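Local atomic coordinates of UL37 (Suid herpesvirus 1, PDB entry 4K70), a protein that is an inner tegument protein that probably helps control trafficking of viral particles, represented here by its N-terminal half. Residues L247-E252 against V284-R289; V261-S266 against R277-G282; T290-L295 against D314-D319; P208-L213 against L297-A302. All blocks are in the same frame, centred on the assembly; numbering follows the deposited sequence.

Interaction 1 (L247-E252 against V284-R289); sequences LVPVGE and VARRLR. With NA (sodium ion), chain K.
V248 and R287 bring the two loops together through their backbones: V248 N donates to R287 O at 2.8 Å in a nearly straight bond, beside a single beta bridge that pairs L247 with L288, whose other side is joined by the backbones of R289 and A246. On this side the packing is close. The CG2 branch of V248 rests against R289 CG at 3.6 Å and also lies over the centre of one face of the R287 guanidinium, whose NE is bound by N254 O. L247 CD2 meets L288 CD2 at 3.8 Å.

R286 supplies the second polar link. Its chain bends at chi3 (63°), which turns NE back to donate to V248 O at 3.0 Å; the acceptor lies in the guanidinium plane, although the donor stands above the plane of the carbonyl. L247 CB covers one face of the same guanidinium, near its rim, and helps to fix its rotation.

Beyond R286 the contact thins out. V250 CG2 touches R286 CG at 3.6 Å, but it reaches V284 CG1 only at 4.0 Å, between two exposed residues. Here the 249-252 segment makes a type II turn, and V250 O (2.3 Å) and the carboxylate of E252 bind a sodium ion at the surface. The inner end lies against helices: L288 packs on L209 and L213 of helix 208-223 and on V265 and L269 of helix 260-271.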
loop_
_atom_site.group_PDB
_atom_site.type_symbol
_atom_site.label_atom_id
_atom_site.label_comp_id
_atom_site.label_asym_id
_atom_site.label_seq_id
_atom_site.Cartn_x
_atom_site.Cartn_y
_atom_site.Cartn_z
ATOM N N LEU A 247 33.551 14.582 18.137
ATOM C CA LEU A 247 33.029 15.930 18.303
ATOM C C LEU A 247 34.083 16.998 18.007
ATOM O O LEU A 247 35.260 16.824 18.314
ATOM C CB LEU A 247 32.507 16.130 19.728
ATOM C CG LEU A 247 31.207 15.470 20.194
ATOM C CD1 LEU A 247 31.063 15.686 21.684
ATOM C CD2 LEU A 247 30.011 16.056 19.459
ATOM N N VAL A 248 33.649 18.107 17.424
ATOM C CA VAL A 248 34.549 19.233 17.165
ATOM C C VAL A 248 34.819 19.999 18.464
ATOM O O VAL A 248 33.885 20.449 19.136
ATOM C CB VAL A 248 33.970 20.206 16.096
ATOM C CG1 VAL A 248 34.831 21.473 15.988
ATOM C CG2 VAL A 248 33.855 19.521 14.742
ATOM N N PRO A 249 36.101 20.138 18.828
ATOM C CA PRO A 249 36.531 20.924 19.996
ATOM C C PRO A 249 35.907 22.325 20.055
ATOM O O PRO A 249 35.827 23.015 19.033
ATOM C CB PRO A 249 38.048 21.035 19.809
ATOM C CG PRO A 249 38.335 20.475 18.410
ATOM C CD PRO A 249 37.237 19.520 18.127
ATOM N N VAL A 250 35.447 22.723 21.237
ATOM C CA VAL A 250 34.931 24.070 21.437
ATOM C C VAL A 250 36.046 25.070 21.149
ATOM O O VAL A 250 37.196 24.829 21.504
ATOM C CB VAL A 250 34.433 24.273 22.880
ATOM C CG1 VAL A 250 33.979 25.710 23.093
ATOM C CG2 VAL A 250 33.305 23.295 23.204
ATOM N N GLY A 251 35.718 26.177 20.492
ATOM C CA GLY A 251 36.704 27.218 20.248
ATOM C C GLY A 251 37.339 27.152 18.872
ATOM O O GLY A 251 37.987 28.105 18.431
ATOM N N GLU A 252 37.173 26.024 18.188
ATOM C CA GLU A 252 37.634 25.917 16.813
ATOM C C GLU A 252 36.631 26.645 15.937
ATOM O O GLU A 252 35.448 26.731 16.285
ATOM C CB GLU A 252 37.790 24.452 16.407
ATOM C CG GLU A 252 39.216 23.915 16.525
ATOM C CD GLU A 252 39.889 24.221 17.865
ATOM O OE1 GLU A 252 39.966 25.405 18.267
ATOM O OE2 GLU A 252 40.376 23.270 18.515
ATOM N N VAL A 284 26.474 26.365 25.115
ATOM C CA VAL A 284 27.518 25.753 24.305
ATOM C C VAL A 284 27.176 24.288 24.031
ATOM O O VAL A 284 26.806 23.537 24.939
ATOM C CB VAL A 284 28.907 25.876 24.975
ATOM C CG1 VAL A 284 29.980 25.289 24.095
ATOM C CG2 VAL A 284 29.217 27.335 25.289
ATOM N N ALA A 285 27.269 23.899 22.768
ATOM C CA ALA A 285 27.087 22.510 22.372
ATOM C C ALA A 285 27.990 22.223 21.186
ATOM O O ALA A 285 28.019 22.982 20.213
ATOM C CB ALA A 285 25.631 22.232 22.027
ATOM N N ARG A 286 28.756 21.146 21.288
ATOM C CA ARG A 286 29.691 20.784 20.242
ATOM C C ARG A 286 28.941 20.074 19.126
ATOM O O ARG A 286 27.908 19.450 19.362
ATOM C CB ARG A 286 30.785 19.886 20.815
ATOM C CG ARG A 286 31.433 20.475 22.052
ATOM C CD ARG A 286 32.378 19.489 22.691
ATOM N NE ARG A 286 33.500 19.147 21.816
ATOM C CZ ARG A 286 34.417 18.231 22.116
ATOM N NH1 ARG A 286 34.344 17.570 23.268
ATOM N NH2 ARG A 286 35.407 17.971 21.268
ATOM N N ARG A 287 29.440 20.194 17.904
ATOM C CA ARG A 287 28.831 19.495 16.791
ATOM C C ARG A 287 29.737 18.353 16.370
ATOM O O ARG A 287 30.946 18.363 16.648
ATOM C CB ARG A 287 28.602 20.437 15.618
ATOM C CG ARG A 287 29.867 20.745 14.855
ATOM C CD ARG A 287 29.583 21.563 13.607
ATOM N NE ARG A 287 30.844 21.988 13.012
ATOM C CZ ARG A 287 31.457 21.367 12.011
ATOM N NH1 ARG A 287 30.915 20.302 11.441
ATOM N NH2 ARG A 287 32.617 21.830 11.567
ATOM N N LEU A 288 29.144 17.354 15.720
ATOM C CA LEU A 288 29.909 16.244 15.185
ATOM C C LEU A 288 30.821 16.744 14.068
ATOM O O LEU A 288 30.408 17.567 13.246
ATOM C CB LEU A 288 28.967 15.174 14.645
ATOM C CG LEU A 288 28.099 14.447 15.674
ATOM C CD1 LEU A 288 27.136 13.507 14.974
ATOM C CD2 LEU A 288 28.970 13.684 16.668
ATOM N N ARG A 289 32.060 16.261 14.062
ATOM C CA ARG A 289 32.990 16.501 12.967
ATOM C C ARG A 289 32.362 16.066 11.635
ATOM O O ARG A 289 31.613 15.076 11.583
ATOM C CB ARG A 289 34.290 15.719 13.206
ATOM C CG ARG A 289 35.027 16.092 14.494
ATOM C CD ARG A 289 36.107 15.083 14.826
ATOM N NE ARG A 289 36.969 14.823 13.675
ATOM C CZ ARG A 289 37.902 13.881 13.636
ATOM N NH1 ARG A 289 38.108 13.112 14.696
ATOM N NH2 ARG A 289 38.635 13.712 12.545
HETATM NA NA NA K . 39.312 24.901 20.691
#

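Interaction 2 (V261-S266 against R277-G282); sequences VEVRVS and RELRPG
R277 and R264 bury the most surface here, their side chains running side by side and pointing the same way. R277 CG sits over the centre of one face of the R264 guanidinium, 3.8 Å from R264 CZ, while R277 NE approaches R264 NH2 to 3.5 Å over that same group. The two guanidinium planes are turned 52° apart, so this is not a parallel stack. R264 reaches the position by a bend at chi2 (-92°), whereas R277 stays extended from CG to NE and continues past it.

The backbones also approach closely at this point: R264 CA lies 3.5 Å from R277 O in a CH...O contact. L279, third in buried surface, directs its side chain toward the helix, where CD1 is 4.4 Å from V263 CG1 and 4.3 Å from S266 CB, a looser apolar contact. The loop thereby returns along the helix from which it has just emerged.

Both arginines share D220 of helix 208-223: OD2 pairs with R264 NE and OD1 with R277 NE. A274 O takes R264 NH2, and H224 O takes R277 NH2. The shared carboxylate probably lets the two guanidinium groups lie close, making the pair a bridge from helix 260-271 and its following loop to helix 208-223.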
loop_
_atom_site.group_PDB
_atom_site.type_symbol
_atom_site.label_atom_id
_atom_site.label_comp_id
_atom_site.label_asym_id
_atom_site.label_seq_id
_atom_site.Cartn_x
_atom_site.Cartn_y
_atom_site.Cartn_z
ATOM N N VAL A 261 20.193 20.341 10.854
ATOM C CA VAL A 261 20.532 18.982 11.238
ATOM C C VAL A 261 21.513 18.997 12.403
ATOM O O VAL A 261 21.296 18.341 13.425
ATOM C CB VAL A 261 21.167 18.187 10.057
ATOM C CG1 VAL A 261 21.697 16.851 10.548
ATOM C CG2 VAL A 261 20.153 17.976 8.943
ATOM N N GLU A 262 22.602 19.742 12.240
ATOM C CA GLU A 262 23.643 19.785 13.259
ATOM C C GLU A 262 23.118 20.337 14.580
ATOM O O GLU A 262 23.457 19.828 15.641
ATOM C CB GLU A 262 24.837 20.592 12.772
ATOM C CG GLU A 262 25.398 20.089 11.463
ATOM C CD GLU A 262 26.742 20.693 11.164
ATOM O OE1 GLU A 262 26.882 21.927 11.296
ATOM O OE2 GLU A 262 27.663 19.930 10.816
ATOM N N VAL A 263 22.285 21.366 14.517
ATOM C CA VAL A 263 21.690 21.906 15.736
ATOM C C VAL A 263 20.827 20.851 16.426
ATOM O O VAL A 263 20.928 20.654 17.637
ATOM C CB VAL A 263 20.864 23.169 15.473
ATOM C CG1 VAL A 263 20.024 23.515 16.695
ATOM C CG2 VAL A 263 21.787 24.330 15.108
ATOM N N ARG A 264 20.001 20.160 15.649
ATOM C CA ARG A 264 19.120 19.136 16.201
ATOM C C ARG A 264 19.918 18.018 16.853
ATOM O O ARG A 264 19.582 17.568 17.943
ATOM C CB ARG A 264 18.189 18.578 15.121
ATOM C CG ARG A 264 17.176 17.581 15.634
ATOM C CD ARG A 264 17.682 16.140 15.555
ATOM N NE ARG A 264 16.680 15.224 16.100
ATOM C CZ ARG A 264 16.490 15.025 17.401
ATOM N NH1 ARG A 264 17.261 15.645 18.284
ATOM N NH2 ARG A 264 15.550 14.192 17.824
ATOM N N VAL A 265 20.986 17.578 16.189
ATOM C CA VAL A 265 21.812 16.493 16.714
ATOM C C VAL A 265 22.597 16.948 17.949
ATOM O O VAL A 265 22.625 16.254 18.978
ATOM C CB VAL A 265 22.773 15.925 15.618
ATOM C CG1 VAL A 265 23.782 14.979 16.227
ATOM C CG2 VAL A 265 21.967 15.218 14.534
ATOM N N SER A 266 23.221 18.120 17.843
ATOM C CA SER A 266 24.019 18.676 18.934
ATOM C C SER A 266 23.193 18.890 20.197
ATOM O O SER A 266 23.647 18.607 21.306
ATOM C CB SER A 266 24.649 20.005 18.511
ATOM O OG SER A 266 25.633 19.796 17.519
ATOM N N ARG A 277 15.648 19.447 20.549
ATOM C CA ARG A 277 15.990 19.659 19.149
ATOM C C ARG A 277 16.540 21.054 18.875
ATOM O O ARG A 277 16.920 21.353 17.744
ATOM C CB ARG A 277 14.766 19.405 18.259
ATOM C CG ARG A 277 14.286 17.962 18.235
ATOM C CD ARG A 277 13.261 17.749 17.120
ATOM N NE ARG A 277 12.883 16.346 16.962
ATOM C CZ ARG A 277 11.924 15.749 17.662
ATOM N NH1 ARG A 277 11.250 16.433 18.579
ATOM N NH2 ARG A 277 11.642 14.468 17.455
ATOM N N GLU A 278 16.594 21.898 19.903
ATOM C CA GLU A 278 17.037 23.282 19.731
ATOM C C GLU A 278 18.048 23.708 20.778
ATOM O O GLU A 278 18.094 23.162 21.876
ATOM C CB GLU A 278 15.843 24.233 19.790
ATOM C CG GLU A 278 14.667 23.795 18.941
ATOM C CD GLU A 278 13.349 24.315 19.476
ATOM O OE1 GLU A 278 13.262 25.536 19.746
ATOM O OE2 GLU A 278 12.410 23.495 19.634
ATOM N N LEU A 279 18.854 24.701 20.420
ATOM C CA LEU A 279 19.840 25.263 21.324
ATOM C C LEU A 279 19.526 26.724 21.630
ATOM O O LEU A 279 19.649 27.588 20.757
ATOM C CB LEU A 279 21.230 25.166 20.705
ATOM C CG LEU A 279 21.885 23.786 20.676
ATOM C CD1 LEU A 279 23.103 23.811 19.774
ATOM C CD2 LEU A 279 22.260 23.346 22.092
ATOM N N ARG A 280 19.125 27.004 22.866
ATOM C CA ARG A 280 18.958 28.390 23.309
ATOM C C ARG A 280 20.307 29.100 23.312
ATOM O O ARG A 280 21.332 28.490 23.634
ATOM C CB ARG A 280 18.325 28.447 24.702
ATOM C CG ARG A 280 18.913 27.461 25.703
ATOM C CD ARG A 280 18.355 27.664 27.123
ATOM N NE ARG A 280 18.593 28.988 27.725
ATOM C CZ ARG A 280 19.646 29.780 27.500
ATOM N NH1 ARG A 280 20.616 29.419 26.665
ATOM N NH2 ARG A 280 19.731 30.955 28.122
ATOM N N PRO A 281 20.319 30.397 22.945
ATOM C CA PRO A 281 21.565 31.170 22.843
ATOM C C PRO A 281 22.317 31.210 24.173
ATOM O O PRO A 281 21.686 31.182 25.228
ATOM C CB PRO A 281 21.081 32.571 22.455
ATOM C CG PRO A 281 19.753 32.345 21.813
ATOM C CD PRO A 281 19.142 31.199 22.572
ATOM N N GLY A 282 23.645 31.252 24.121
ATOM C CA GLY A 282 24.442 31.197 25.331
ATOM C C GLY A 282 24.701 29.781 25.819
ATOM O O GLY A 282 25.446 29.576 26.779
#

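Interaction 3 (T290-L295 against D314-D319). With NA (sodium ion), chain J.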
loop_
_atom_site.group_PDB
_atom_site.type_symbol
_atom_site.label_atom_id
_atom_site.label_comp_id
_atom_site.label_asym_id
_atom_site.label_seq_id
_atom_site.Cartn_x
_atom_site.Cartn_y
_atom_site.Cartn_z
ATOM N N THR A 290 32.645 16.817 10.570
ATOM C CA THR A 290 32.223 16.430 9.231
ATOM C C THR A 290 33.428 16.333 8.297
ATOM O O THR A 290 33.277 16.379 7.078
ATOM C CB THR A 290 31.140 17.368 8.632
ATOM O OG1 THR A 290 31.606 18.722 8.630
ATOM C CG2 THR A 290 29.810 17.283 9.426
ATOM N N ASP A 291 34.619 16.175 8.877
ATOM C CA ASP A 291 35.836 15.969 8.095
ATOM C C ASP A 291 36.044 14.481 7.838
ATOM O O ASP A 291 35.432 13.641 8.502
ATOM C CB ASP A 291 37.066 16.568 8.797
ATOM C CG ASP A 291 37.413 15.851 10.086
ATOM O OD1 ASP A 291 36.807 16.163 11.127
ATOM O OD2 ASP A 291 38.297 14.976 10.062
ATOM N N GLN A 292 36.907 14.159 6.878
ATOM C CA GLN A 292 37.085 12.776 6.426
ATOM C C GLN A 292 37.502 11.843 7.560
ATOM O O GLN A 292 37.242 10.646 7.504
ATOM C CB GLN A 292 38.111 12.706 5.279
ATOM C CG GLN A 292 38.253 11.329 4.618
ATOM C CD GLN A 292 37.157 11.026 3.578
ATOM O OE1 GLN A 292 36.589 11.937 2.962
ATOM N NE2 GLN A 292 36.869 9.737 3.376
ATOM N N GLY A 293 38.141 12.398 8.587
ATOM C CA GLY A 293 38.597 11.618 9.726
ATOM C C GLY A 293 37.491 11.073 10.615
ATOM O O GLY A 293 37.710 10.141 11.388
ATOM N N VAL A 294 36.299 11.652 10.514
ATOM C CA VAL A 294 35.174 11.190 11.314
ATOM C C VAL A 294 34.686 9.823 10.831
ATOM O O VAL A 294 34.024 9.104 11.571
ATOM C CB VAL A 294 33.998 12.200 11.310
ATOM C CG1 VAL A 294 33.265 12.181 9.981
ATOM C CG2 VAL A 294 33.026 11.894 12.446
ATOM N N LEU A 295 35.016 9.462 9.594
ATOM C CA LEU A 295 34.524 8.202 9.023
ATOM C C LEU A 295 34.982 6.968 9.808
ATOM O O LEU A 295 34.212 6.020 10.001
ATOM C CB LEU A 295 34.901 8.082 7.545
ATOM C CG LEU A 295 33.785 8.454 6.556
ATOM C CD1 LEU A 295 32.607 9.094 7.270
ATOM C CD2 LEU A 295 34.295 9.367 5.473
ATOM N N ASP A 314 32.445 18.778 0.224
ATOM C CA ASP A 314 33.720 19.447 -0.004
ATOM C C ASP A 314 34.810 18.856 0.864
ATOM O O ASP A 314 35.982 18.930 0.528
ATOM C CB ASP A 314 33.597 20.954 0.252
ATOM C CG ASP A 314 32.811 21.654 -0.827
ATOM O OD1 ASP A 314 32.943 21.246 -2.000
ATOM O OD2 ASP A 314 32.057 22.601 -0.510
ATOM N N HIS A 315 34.420 18.276 1.991
ATOM C CA HIS A 315 35.390 17.850 2.995
ATOM C C HIS A 315 35.481 16.337 3.086
ATOM O O HIS A 315 36.559 15.784 3.314
ATOM C CB HIS A 315 35.013 18.402 4.378
ATOM C CG HIS A 315 35.199 19.879 4.505
ATOM N ND1 HIS A 315 34.252 20.787 4.087
ATOM C CD2 HIS A 315 36.234 20.608 4.992
ATOM C CE1 HIS A 315 34.690 22.014 4.312
ATOM N NE2 HIS A 315 35.891 21.933 4.859
ATOM N N THR A 316 34.347 15.677 2.878
ATOM C CA THR A 316 34.201 14.264 3.200
ATOM C C THR A 316 33.460 13.505 2.114
ATOM O O THR A 316 32.444 13.970 1.596
ATOM C CB THR A 316 33.440 14.127 4.533
ATOM O OG1 THR A 316 34.290 14.578 5.594
ATOM C CG2 THR A 316 33.001 12.689 4.795
ATOM N N GLN A 317 33.981 12.336 1.777
ATOM C CA GLN A 317 33.323 11.435 0.844
ATOM C C GLN A 317 32.952 10.130 1.559
ATOM O O GLN A 317 33.814 9.300 1.842
ATOM C CB GLN A 317 34.232 11.147 -0.356
ATOM C CG GLN A 317 33.568 10.294 -1.420
ATOM C CD GLN A 317 32.251 10.885 -1.885
ATOM O OE1 GLN A 317 32.224 11.945 -2.528
ATOM N NE2 GLN A 317 31.141 10.229 -1.525
ATOM N N VAL A 318 31.674 9.962 1.889
ATOM C CA VAL A 318 31.240 8.712 2.493
ATOM C C VAL A 318 31.207 7.633 1.426
ATOM O O VAL A 318 31.028 7.909 0.241
ATOM C CB VAL A 318 29.844 8.809 3.163
ATOM C CG1 VAL A 318 29.873 9.800 4.298
ATOM C CG2 VAL A 318 28.785 9.178 2.137
ATOM N N ASP A 319 31.390 6.397 1.852
ATOM C CA ASP A 319 31.376 5.286 0.912
ATOM C C ASP A 319 29.982 4.689 0.768
ATOM O O ASP A 319 29.528 3.940 1.628
ATOM C CB ASP A 319 32.361 4.226 1.374
ATOM C CG ASP A 319 32.325 2.980 0.516
ATOM O OD1 ASP A 319 31.937 3.058 -0.677
ATOM O OD2 ASP A 319 32.700 1.923 1.057
HETATM NA NA NA J . 38.022 14.242 1.913
HETATM O O HOH W 1 38.111 16.332 5.319
#
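Q292 uses its side-chain amide to grip the backbone of Q317. Q292 OE1 accepts from Q317 N at 2.9 Å, with the donor tilted 20° from the carbonyl plane, and Q292 NE2 returns a weak bond to Q317 O at 3.4 Å. CG anti to the backbone N (chi1 -173°), followed by a bend at chi2, brings the amide over the 314-319 segment. The same OE1 lies 2.9 Å from a sodium ion, which H315 O also binds, at 2.5 Å. A water joins the two segments nearby, accepting from Q292 N and donating to H315 O at 2.6 Å.

Alongside this polar group, L295 and T316 meet tip to tip, CD2 to CG2 at 3.6 Å, and L295 CD1 reaches V318 CG1 at 4.1 Å.

In the next shell, D291 OD2 accepts from G293 N in an Asx turn, met from above the carboxylate plane, and is also salt-bridged to R289. Within 314-319, Q317 NE2 bonds to V318 O. D312, which binds calcium in a crystal structure of this protein though none is bound there in this chain, is hydrogen-bonded to T290 OG1 and H315 ND1.

One amide oxygen thus serves both a backbone N-H and a cation; the sodium would probably polarise the Q292 carbonyl while drawing the two loops together.

Interaction 4 (P208-L213 against L297-A302); sequences PLTRAL and LLDPGA
T210 OG1 is gripped from two directions. It donates to D299 OD2 at 2.7 Å, meeting the lone pair that faces away from the other carboxylate oxygen, and it accepts from a water at 2.6 Å. That water also accepts from D299 N at 3.0 Å and donates to A302 O at 2.8 Å, so the hydroxyl is tied to D299 OD2 directly and, through the water, to D299 N and A302 O. The T210 torsion (chi1 -60°) sets OG1 anti to the carbonyl carbon and sends it off the helix toward D299.

The carboxylate has a second donor: D299 OD2 also accepts from K207 N, just ahead of the helix, while K207 NZ bonds to L298 O. Bonds from neighbouring residues at the start of helix 208-223 therefore hold D299 in place, and these donors would probably favour its charged form.

An apolar contact lies beside the polar group. L209 CD2 and L298 CD2 meet at 3.5 Å, a snug approach for two methyl groups, as the two leucines pass obliquely; L298 also packs on H306. The T210 methyl group makes a looser contact, CG2 standing 4.4 Å from A302 CB.

The loop partner is a type I beta turn from D299 to A302, closed by A302 N bonding to D299 O at 2.9 Å. This is a beta turn docked on the first turn of a helix, with its opening aspartate receiving both a helix side chain and a backbone N-H.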
loop_
_atom_site.group_PDB
_atom_site.type_symbol
_atom_site.label_atom_id
_atom_site.label_comp_id
_atom_site.label_asym_id
_atom_site.label_seq_id
_atom_site.Cartn_x
_atom_site.Cartn_y
_atom_site.Cartn_z
ATOM N N PRO A 208 28.505 3.190 19.405
ATOM C CA PRO A 208 27.577 4.042 20.155
ATOM C C PRO A 208 27.064 5.220 19.320
ATOM O O PRO A 208 25.859 5.479 19.328
ATOM C CB PRO A 208 28.429 4.542 21.323
ATOM C CG PRO A 208 29.497 3.515 21.492
ATOM C CD PRO A 208 29.765 2.948 20.135
ATOM N N LEU A 209 27.950 5.914 18.602
ATOM C CA LEU A 209 27.533 7.064 17.799
ATOM C C LEU A 209 26.497 6.678 16.743
ATOM O O LEU A 209 25.507 7.372 16.555
ATOM C CB LEU A 209 28.735 7.731 17.120
ATOM C CG LEU A 209 28.392 8.926 16.220
ATOM C CD1 LEU A 209 27.691 10.005 17.034
ATOM C CD2 LEU A 209 29.635 9.475 15.549
ATOM N N THR A 210 26.743 5.575 16.044
ATOM C CA THR A 210 25.826 5.097 15.019
ATOM C C THR A 210 24.440 4.836 15.630
ATOM O O THR A 210 23.412 5.244 15.082
ATOM C CB THR A 210 26.365 3.805 14.366
ATOM O OG1 THR A 210 27.647 4.062 13.758
ATOM C CG2 THR A 210 25.407 3.288 13.315
ATOM N N ARG A 211 24.429 4.159 16.773
ATOM C CA ARG A 211 23.190 3.778 17.435
ATOM C C ARG A 211 22.439 4.995 17.912
ATOM O O ARG A 211 21.216 5.049 17.795
ATOM C CB ARG A 211 23.476 2.828 18.600
ATOM C CG ARG A 211 24.006 1.481 18.131
ATOM C CD ARG A 211 24.439 0.613 19.295
ATOM N NE ARG A 211 23.299 0.158 20.079
ATOM C CZ ARG A 211 23.400 -0.602 21.165
ATOM N NH1 ARG A 211 24.594 -0.993 21.598
ATOM N NH2 ARG A 211 22.310 -0.977 21.811
ATOM N N ALA A 212 23.172 5.982 18.430
ATOM C CA ALA A 212 22.565 7.244 18.852
ATOM C C ALA A 212 21.893 7.992 17.691
ATOM O O ALA A 212 20.805 8.546 17.849
ATOM C CB ALA A 212 23.603 8.134 19.532
ATOM N N LEU A 213 22.539 8.005 16.529
ATOM C CA LEU A 213 22.014 8.740 15.377
ATOM C C LEU A 213 20.751 8.054 14.848
ATOM O O LEU A 213 19.771 8.716 14.529
ATOM C CB LEU A 213 23.083 8.880 14.280
ATOM C CG LEU A 213 24.233 9.830 14.636
ATOM C CD1 LEU A 213 25.426 9.789 13.627
ATOM C CD2 LEU A 213 23.689 11.256 14.794
ATOM N N LEU A 297 35.235 6.851 12.781
ATOM C CA LEU A 297 34.433 6.826 14.007
ATOM C C LEU A 297 33.007 6.345 13.748
ATOM O O LEU A 297 32.159 6.373 14.646
ATOM C CB LEU A 297 34.394 8.215 14.659
ATOM C CG LEU A 297 35.595 8.644 15.508
ATOM C CD1 LEU A 297 36.807 7.821 15.155
ATOM C CD2 LEU A 297 35.886 10.132 15.323
ATOM N N LEU A 298 32.748 5.915 12.516
ATOM C CA LEU A 298 31.421 5.453 12.119
ATOM C C LEU A 298 31.485 3.997 11.672
ATOM O O LEU A 298 32.564 3.431 11.524
ATOM C CB LEU A 298 30.869 6.324 10.984
ATOM C CG LEU A 298 30.627 7.809 11.294
ATOM C CD1 LEU A 298 30.216 8.556 10.031
ATOM C CD2 LEU A 298 29.585 8.004 12.397
ATOM N N ASP A 299 30.330 3.384 11.463
ATOM C CA ASP A 299 30.311 2.029 10.934
ATOM C C ASP A 299 30.352 2.026 9.406
ATOM O O ASP A 299 29.647 2.799 8.753
ATOM C CB ASP A 299 29.125 1.241 11.490
ATOM C CG ASP A 299 29.318 0.876 12.946
ATOM O OD1 ASP A 299 30.022 -0.124 13.206
ATOM O OD2 ASP A 299 28.785 1.591 13.826
ATOM N N PRO A 300 31.195 1.159 8.833
ATOM C CA PRO A 300 31.519 1.237 7.405
ATOM C C PRO A 300 30.285 1.097 6.519
ATOM O O PRO A 300 30.224 1.719 5.455
ATOM C CB PRO A 300 32.482 0.059 7.190
ATOM C CG PRO A 300 32.970 -0.314 8.560
ATOM C CD PRO A 300 31.849 0.018 9.497
ATOM N N GLY A 301 29.312 0.304 6.963
ATOM C CA GLY A 301 28.096 0.090 6.199
ATOM C C GLY A 301 26.999 1.120 6.439
ATOM O O GLY A 301 26.017 1.136 5.709
ATOM N N ALA A 302 27.169 1.989 7.433
ATOM C CA ALA A 302 26.124 2.947 7.787
ATOM C C ALA A 302 26.618 4.374 8.038
ATOM O O ALA A 302 26.127 5.028 8.954
ATOM C CB ALA A 302 25.357 2.459 9.009
HETATM O O HOH W 2 27.722 4.843 11.228
#

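In the fold
Along the chain, helix 208-223 comes first, and interaction 4 closes the longest loop by returning residues 297-302 to its first turns. Nested within that loop is interaction 1, which pairs the loop before helix 260-271 with the one after it; interaction 2 is nested again inside interaction 1, folding residues 277-282 back on that helix. Interactions 1 and 2 touch through S266 and R286. Interaction 3 starts just after interaction 1 closes and crosses interaction 4, since 297-302 lies between the two segments of interaction 3 while 208-213 precedes both. Together they fasten the long segment between helices 260-271 and 307-311 to helices 208-223 and 260-271 and to the loops before helices 260-271 and 321-329.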